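Local atomic coordinates of possible galactose mutarotase (Streptomyces platensis subsp. rosaceus, PDB entry 4RNL), a protein that is probably an aldose 1-epimerase that interconverts the alpha and beta anomers of galactose or a related sugar. Residues A[124-138]-A[148-160]. Residues are numbered along the deposited sequence; the frame is centred on the assembly and turned at random.
Sequences WDAREVDGGVQLHRV and GALDVRVTYTLSA
His136 meets Asp151 and Arg153 on one face of the antiparallel hairpin formed by strands 132-139 and 150-159. Its NE2 donates to Asp151 OD1 at 2.6 Å, with the oxygen in the imidazole plane and the syn lone pair used. With CG anti to the backbone N (chi1 174°), the ring leans across the neighbouring strand, and its CD2 edge comes 3.1 Å from Val152 O. The Arg153 guanidinium lies flat over one ring face, centres 3.9 Å apart and planes at 14°; its NH1 is in only a long, out-of-plane charge contact with Asp151. Replacing His136 by an alanine would probably leave the Asp151 carboxylate without its donor and the Arg153 guanidinium free to turn. The extended Gln134 chain brings NE2 to Thr155 OG1 (3.0 Å, in the amide plane), while OE1 sits at the guanidinium edge of Arg153 and takes a weak bond from Arg127.

The other face is mostly apolar, apart from Arg137 near its end, which pairs with Glu143: Leu135 CD1 approaches Tyr156 CE1 obliquely at 3.7 Å, and Val152 CG1 meets the Trp124 ring edge at CH2, 3.6 Å away. Leu81 of strand 81-82 touches Trp124, Val154 and Tyr156, so this face turns into the beta-sandwich typical of galactose mutarotases. Between the faces runs a regular backbone ladder, including Tyr156 N to Val133 O at 2.9 Å, nearly straight at 170°. At Gly132 a side chain would collide with Tyr156 O. The chemistry implies a two-sided ribbon, with hydrophobic packing inward and a linked Asp-His-Arg polar group on its more exposed side.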
loop_
_atom_site.group_PDB
_atom_site.type_symbol
_atom_site.label_atom_id
_atom_site.label_comp_id
_atom_site.label_asym_id
_atom_site.label_seq_id
_atom_site.Cartn_x
_atom_site.Cartn_y
_atom_site.Cartn_z
ATOM N N TRP A 124 -1.015 -7.121 -14.699
ATOM C CA TRP A 124 -2.013 -6.144 -15.139
ATOM C C TRP A 124 -1.720 -5.607 -16.540
ATOM O O TRP A 124 -0.552 -5.480 -16.935
ATOM C CB TRP A 124 -2.044 -4.976 -14.139
ATOM C CG TRP A 124 -2.537 -5.392 -12.775
ATOM C CD1 TRP A 124 -1.932 -6.243 -11.901
ATOM C CD2 TRP A 124 -3.756 -4.975 -12.151
ATOM N NE1 TRP A 124 -2.700 -6.383 -10.763
ATOM C CE2 TRP A 124 -3.823 -5.609 -10.894
ATOM C CE3 TRP A 124 -4.788 -4.112 -12.531
ATOM C CZ2 TRP A 124 -4.892 -5.421 -10.017
ATOM C CZ3 TRP A 124 -5.851 -3.921 -11.655
ATOM C CH2 TRP A 124 -5.894 -4.573 -10.416
ATOM N N ASP A 125 -2.775 -5.310 -17.300
ATOM C CA ASP A 125 -2.623 -4.605 -18.577
ATOM C C ASP A 125 -2.238 -3.172 -18.261
ATOM O O ASP A 125 -2.710 -2.613 -17.281
ATOM C CB ASP A 125 -3.944 -4.588 -19.361
ATOM C CG ASP A 125 -4.334 -5.948 -19.892
ATOM O OD1 ASP A 125 -3.451 -6.819 -20.011
ATOM O OD2 ASP A 125 -5.531 -6.136 -20.205
ATOM N N ALA A 126 -1.381 -2.577 -19.079
ATOM C CA ALA A 126 -0.943 -1.217 -18.813
ATOM C C ALA A 126 -1.077 -0.347 -20.052
ATOM O O ALA A 126 -0.874 -0.810 -21.177
ATOM C CB ALA A 126 0.516 -1.211 -18.331
ATOM N N ARG A 127 -1.390 0.929 -19.847
ATOM C CA ARG A 127 -1.291 1.891 -20.943
ATOM C C ARG A 127 -0.871 3.261 -20.439
ATOM O O ARG A 127 -1.156 3.629 -19.292
ATOM C CB ARG A 127 -2.600 1.992 -21.720
ATOM C CG ARG A 127 -3.740 2.567 -20.916
ATOM C CD ARG A 127 -4.998 2.719 -21.765
ATOM N NE ARG A 127 -6.110 3.259 -20.982
ATOM C CZ ARG A 127 -6.484 4.537 -20.988
ATOM N NH1 ARG A 127 -5.841 5.414 -21.749
ATOM N NH2 ARG A 127 -7.506 4.938 -20.238
ATOM N N GLU A 128 -0.198 4.017 -21.302
ATOM C CA GLU A 128 0.256 5.350 -20.922
ATOM C C GLU A 128 -0.930 6.306 -20.798
ATOM O O GLU A 128 -1.859 6.277 -21.615
ATOM C CB GLU A 128 1.266 5.885 -21.946
ATOM C CG GLU A 128 1.897 7.224 -21.568
ATOM C CD GLU A 128 3.072 7.560 -22.471
ATOM O OE1 GLU A 128 3.386 6.728 -23.346
ATOM O OE2 GLU A 128 3.672 8.647 -22.314
ATOM N N VAL A 129 -0.906 7.126 -19.754
ATOM C CA VAL A 129 -1.835 8.243 -19.629
ATOM C C VAL A 129 -1.005 9.493 -19.375
ATOM O O VAL A 129 0.204 9.406 -19.163
ATOM C CB VAL A 129 -2.852 8.030 -18.480
ATOM C CG1 VAL A 129 -3.764 6.835 -18.775
ATOM C CG2 VAL A 129 -2.134 7.856 -17.150
ATOM N N ASP A 130 -1.640 10.656 -19.407
ATOM C CA ASP A 130 -0.919 11.894 -19.117
ATOM C C ASP A 130 -0.295 11.816 -17.724
ATOM O O ASP A 130 -0.988 11.564 -16.744
ATOM C CB ASP A 130 -1.862 13.094 -19.246
ATOM C CG ASP A 130 -1.150 14.422 -19.100
ATOM O OD1 ASP A 130 -0.058 14.600 -19.688
ATOM O OD2 ASP A 130 -1.687 15.299 -18.395
ATOM N N GLY A 131 1.026 11.990 -17.643
ATOM C CA GLY A 131 1.717 11.964 -16.360
ATOM C C GLY A 131 1.981 10.598 -15.739
ATOM O O GLY A 131 2.485 10.514 -14.615
ATOM N N GLY A 132 1.648 9.521 -16.445
ATOM C CA GLY A 132 1.926 8.199 -15.906
ATOM C C GLY A 132 1.386 6.977 -16.635
ATOM O O GLY A 132 1.344 6.915 -17.867
ATOM N N VAL A 133 0.984 5.985 -15.845
ATOM C CA VAL A 133 0.532 4.710 -16.380
ATOM C C VAL A 133 -0.745 4.251 -15.669
ATOM O O VAL A 133 -0.900 4.422 -14.444
ATOM C CB VAL A 133 1.653 3.638 -16.285
ATOM C CG1 VAL A 133 2.113 3.452 -14.820
ATOM C CG2 VAL A 133 1.188 2.308 -16.867
ATOM N N GLN A 134 -1.678 3.708 -16.448
ATOM C CA GLN A 134 -2.898 3.130 -15.896
ATOM C C GLN A 134 -2.877 1.615 -16.048
ATOM O O GLN A 134 -2.719 1.100 -17.160
ATOM C CB GLN A 134 -4.125 3.715 -16.605
ATOM C CG GLN A 134 -5.474 3.174 -16.123
ATOM C CD GLN A 134 -6.642 3.916 -16.752
ATOM O OE1 GLN A 134 -7.200 3.480 -17.756
ATOM N NE2 GLN A 134 -7.005 5.055 -16.172
ATOM N N LEU A 135 -3.020 0.905 -14.928
ATOM C CA LEU A 135 -3.121 -0.552 -14.936
ATOM C C LEU A 135 -4.588 -0.961 -14.928
ATOM O O LEU A 135 -5.418 -0.327 -14.273
ATOM C CB LEU A 135 -2.418 -1.148 -13.713
ATOM C CG LEU A 135 -0.943 -0.770 -13.603
ATOM C CD1 LEU A 135 -0.284 -1.552 -12.493
ATOM C CD2 LEU A 135 -0.233 -1.012 -14.912
ATOM N N HIS A 136 -4.911 -2.022 -15.655
ATOM C CA HIS A 136 -6.300 -2.466 -15.764
ATOM C C HIS A 136 -6.367 -3.980 -15.734
ATOM O O HIS A 136 -5.612 -4.645 -16.432
ATOM C CB HIS A 136 -6.912 -1.963 -17.070
ATOM C CG HIS A 136 -8.293 -2.483 -17.330
ATOM N ND1 HIS A 136 -8.681 -2.994 -18.549
ATOM C CD2 HIS A 136 -9.383 -2.564 -16.524
ATOM C CE1 HIS A 136 -9.947 -3.374 -18.486
ATOM N NE2 HIS A 136 -10.396 -3.117 -17.268
ATOM N N ARG A 137 -7.284 -4.527 -14.939
ATOM C CA ARG A 137 -7.500 -5.972 -14.928
ATOM C C ARG A 137 -8.872 -6.284 -14.368
ATOM O O ARG A 137 -9.287 -5.694 -13.373
ATOM C CB ARG A 137 -6.433 -6.669 -14.071
ATOM C CG ARG A 137 -6.559 -8.187 -14.030
ATOM C CD ARG A 137 -5.540 -8.792 -13.067
ATOM N NE ARG A 137 -5.628 -10.248 -13.013
ATOM C CZ ARG A 137 -6.385 -10.915 -12.146
ATOM N NH1 ARG A 137 -7.125 -10.255 -11.257
ATOM N NH2 ARG A 137 -6.399 -12.245 -12.168
ATOM N N VAL A 138 -9.587 -7.200 -15.013
ATOM C CA VAL A 138 -10.834 -7.691 -14.450
ATOM C C VAL A 138 -10.539 -8.917 -13.600
ATOM O O VAL A 138 -9.934 -9.878 -14.083
ATOM C CB VAL A 138 -11.824 -8.087 -15.537
ATOM C CG1 VAL A 138 -13.103 -8.624 -14.899
ATOM C CG2 VAL A 138 -12.111 -6.902 -16.445
ATOM N N GLY A 148 -18.508 -11.889 -7.822
ATOM C CA GLY A 148 -18.601 -10.766 -8.736
ATOM C C GLY A 148 -17.340 -10.535 -9.538
ATOM O O GLY A 148 -16.227 -10.636 -9.014
ATOM N N ALA A 149 -17.512 -10.227 -10.821
ATOM C CA ALA A 149 -16.381 -9.800 -11.642
ATOM C C ALA A 149 -16.096 -8.337 -11.334
ATOM O O ALA A 149 -16.971 -7.480 -11.496
ATOM C CB ALA A 149 -16.702 -9.978 -13.115
ATOM N N LEU A 150 -14.876 -8.050 -10.892
ATOM C CA LEU A 150 -14.499 -6.694 -10.499
ATOM C C LEU A 150 -13.580 -6.082 -11.554
ATOM O O LEU A 150 -12.464 -6.550 -11.757
ATOM C CB LEU A 150 -13.813 -6.702 -9.128
ATOM C CG LEU A 150 -13.550 -5.329 -8.501
ATOM C CD1 LEU A 150 -14.860 -4.682 -8.040
ATOM C CD2 LEU A 150 -12.557 -5.424 -7.347
ATOM N N ASP A 151 -14.068 -5.039 -12.222
ATOM C CA ASP A 151 -13.321 -4.334 -13.262
ATOM C C ASP A 151 -12.507 -3.232 -12.594
ATOM O O ASP A 151 -13.068 -2.240 -12.130
ATOM C CB ASP A 151 -14.311 -3.730 -14.265
ATOM C CG ASP A 151 -13.641 -3.237 -15.539
ATOM O OD1 ASP A 151 -12.402 -3.226 -15.602
ATOM O OD2 ASP A 151 -14.359 -2.856 -16.486
ATOM N N VAL A 152 -11.186 -3.401 -12.536
ATOM C CA VAL A 152 -10.341 -2.520 -11.726
ATOM C C VAL A 152 -9.359 -1.726 -12.568
ATOM O O VAL A 152 -8.714 -2.276 -13.463
ATOM C CB VAL A 152 -9.514 -3.324 -10.689
ATOM C CG1 VAL A 152 -8.675 -2.384 -9.807
ATOM C CG2 VAL A 152 -10.419 -4.195 -9.839
ATOM N N ARG A 153 -9.239 -0.432 -12.271
ATOM C CA ARG A 153 -8.226 0.413 -12.891
ATOM C C ARG A 153 -7.479 1.161 -11.805
ATOM O O ARG A 153 -8.090 1.752 -10.916
ATOM C CB ARG A 153 -8.859 1.427 -13.852
ATOM C CG ARG A 153 -9.282 0.827 -15.164
ATOM C CD ARG A 153 -9.842 1.867 -16.111
ATOM N NE ARG A 153 -10.064 1.272 -17.428
ATOM C CZ ARG A 153 -11.109 0.512 -17.734
ATOM N NH1 ARG A 153 -12.036 0.256 -16.819
ATOM N NH2 ARG A 153 -11.224 0.006 -18.955
ATOM N N VAL A 154 -6.157 1.133 -11.880
ATOM C CA VAL A 154 -5.333 1.835 -10.909
ATOM C C VAL A 154 -4.379 2.725 -11.686
ATOM O O VAL A 154 -3.622 2.250 -12.534
ATOM C CB VAL A 154 -4.551 0.855 -10.021
ATOM C CG1 VAL A 154 -3.662 1.622 -9.051
ATOM C CG2 VAL A 154 -5.515 -0.044 -9.249
ATOM N N THR A 155 -4.436 4.025 -11.415
ATOM C CA THR A 155 -3.702 4.980 -12.222
ATOM C C THR A 155 -2.624 5.628 -11.379
ATOM O O THR A 155 -2.910 6.213 -10.333
ATOM C CB THR A 155 -4.645 6.051 -12.801
ATOM O OG1 THR A 155 -5.690 5.412 -13.549
ATOM C CG2 THR A 155 -3.878 7.004 -13.727
ATOM N N TYR A 156 -1.384 5.512 -11.839
ATOM C CA TYR A 156 -0.227 6.050 -11.136
ATOM C C TYR A 156 0.264 7.253 -11.938
ATOM O O TYR A 156 0.668 7.100 -13.090
ATOM C CB TYR A 156 0.910 5.021 -11.098
ATOM C CG TYR A 156 0.630 3.683 -10.421
ATOM C CD1 TYR A 156 -0.175 2.722 -11.034
ATOM C CD2 TYR A 156 1.224 3.360 -9.204
ATOM C CE1 TYR A 156 -0.406 1.479 -10.433
ATOM C CE2 TYR A 156 0.997 2.120 -8.592
ATOM C CZ TYR A 156 0.178 1.196 -9.211
ATOM O OH TYR A 156 -0.028 -0.035 -8.611
ATOM N N THR A 157 0.221 8.449 -11.359
ATOM C CA THR A 157 0.748 9.625 -12.064
ATOM C C THR A 157 1.705 10.422 -11.195
ATOM O O THR A 157 1.663 10.354 -9.968
ATOM C CB THR A 157 -0.361 10.555 -12.556
ATOM O OG1 THR A 157 -1.223 10.884 -11.460
ATOM C CG2 THR A 157 -1.179 9.872 -13.650
ATOM N N LEU A 158 2.567 11.185 -11.851
ATOM C CA LEU A 158 3.600 11.923 -11.153
ATOM C C LEU A 158 3.497 13.376 -11.554
ATOM O O LEU A 158 3.364 13.691 -12.735
ATOM C CB LEU A 158 4.982 11.370 -11.530
ATOM C CG LEU A 158 6.221 12.045 -10.946
ATOM C CD1 LEU A 158 6.212 11.978 -9.414
ATOM C CD2 LEU A 158 7.488 11.397 -11.507
ATOM N N SER A 159 3.536 14.257 -10.569
ATOM C CA SER A 159 3.593 15.690 -10.834
ATOM C C SER A 159 4.592 16.299 -9.872
ATOM O O SER A 159 4.356 16.296 -8.661
ATOM C CB SER A 159 2.220 16.329 -10.625
ATOM O OG SER A 159 2.267 17.718 -10.907
ATOM N N ALA A 160 5.705 16.803 -10.404
ATOM C CA ALA A 160 6.786 17.338 -9.572
ATOM C C ALA A 160 7.211 16.333 -8.499
ATOM O O ALA A 160 7.698 15.245 -8.810
ATOM C CB ALA A 160 6.378 18.677 -8.940
#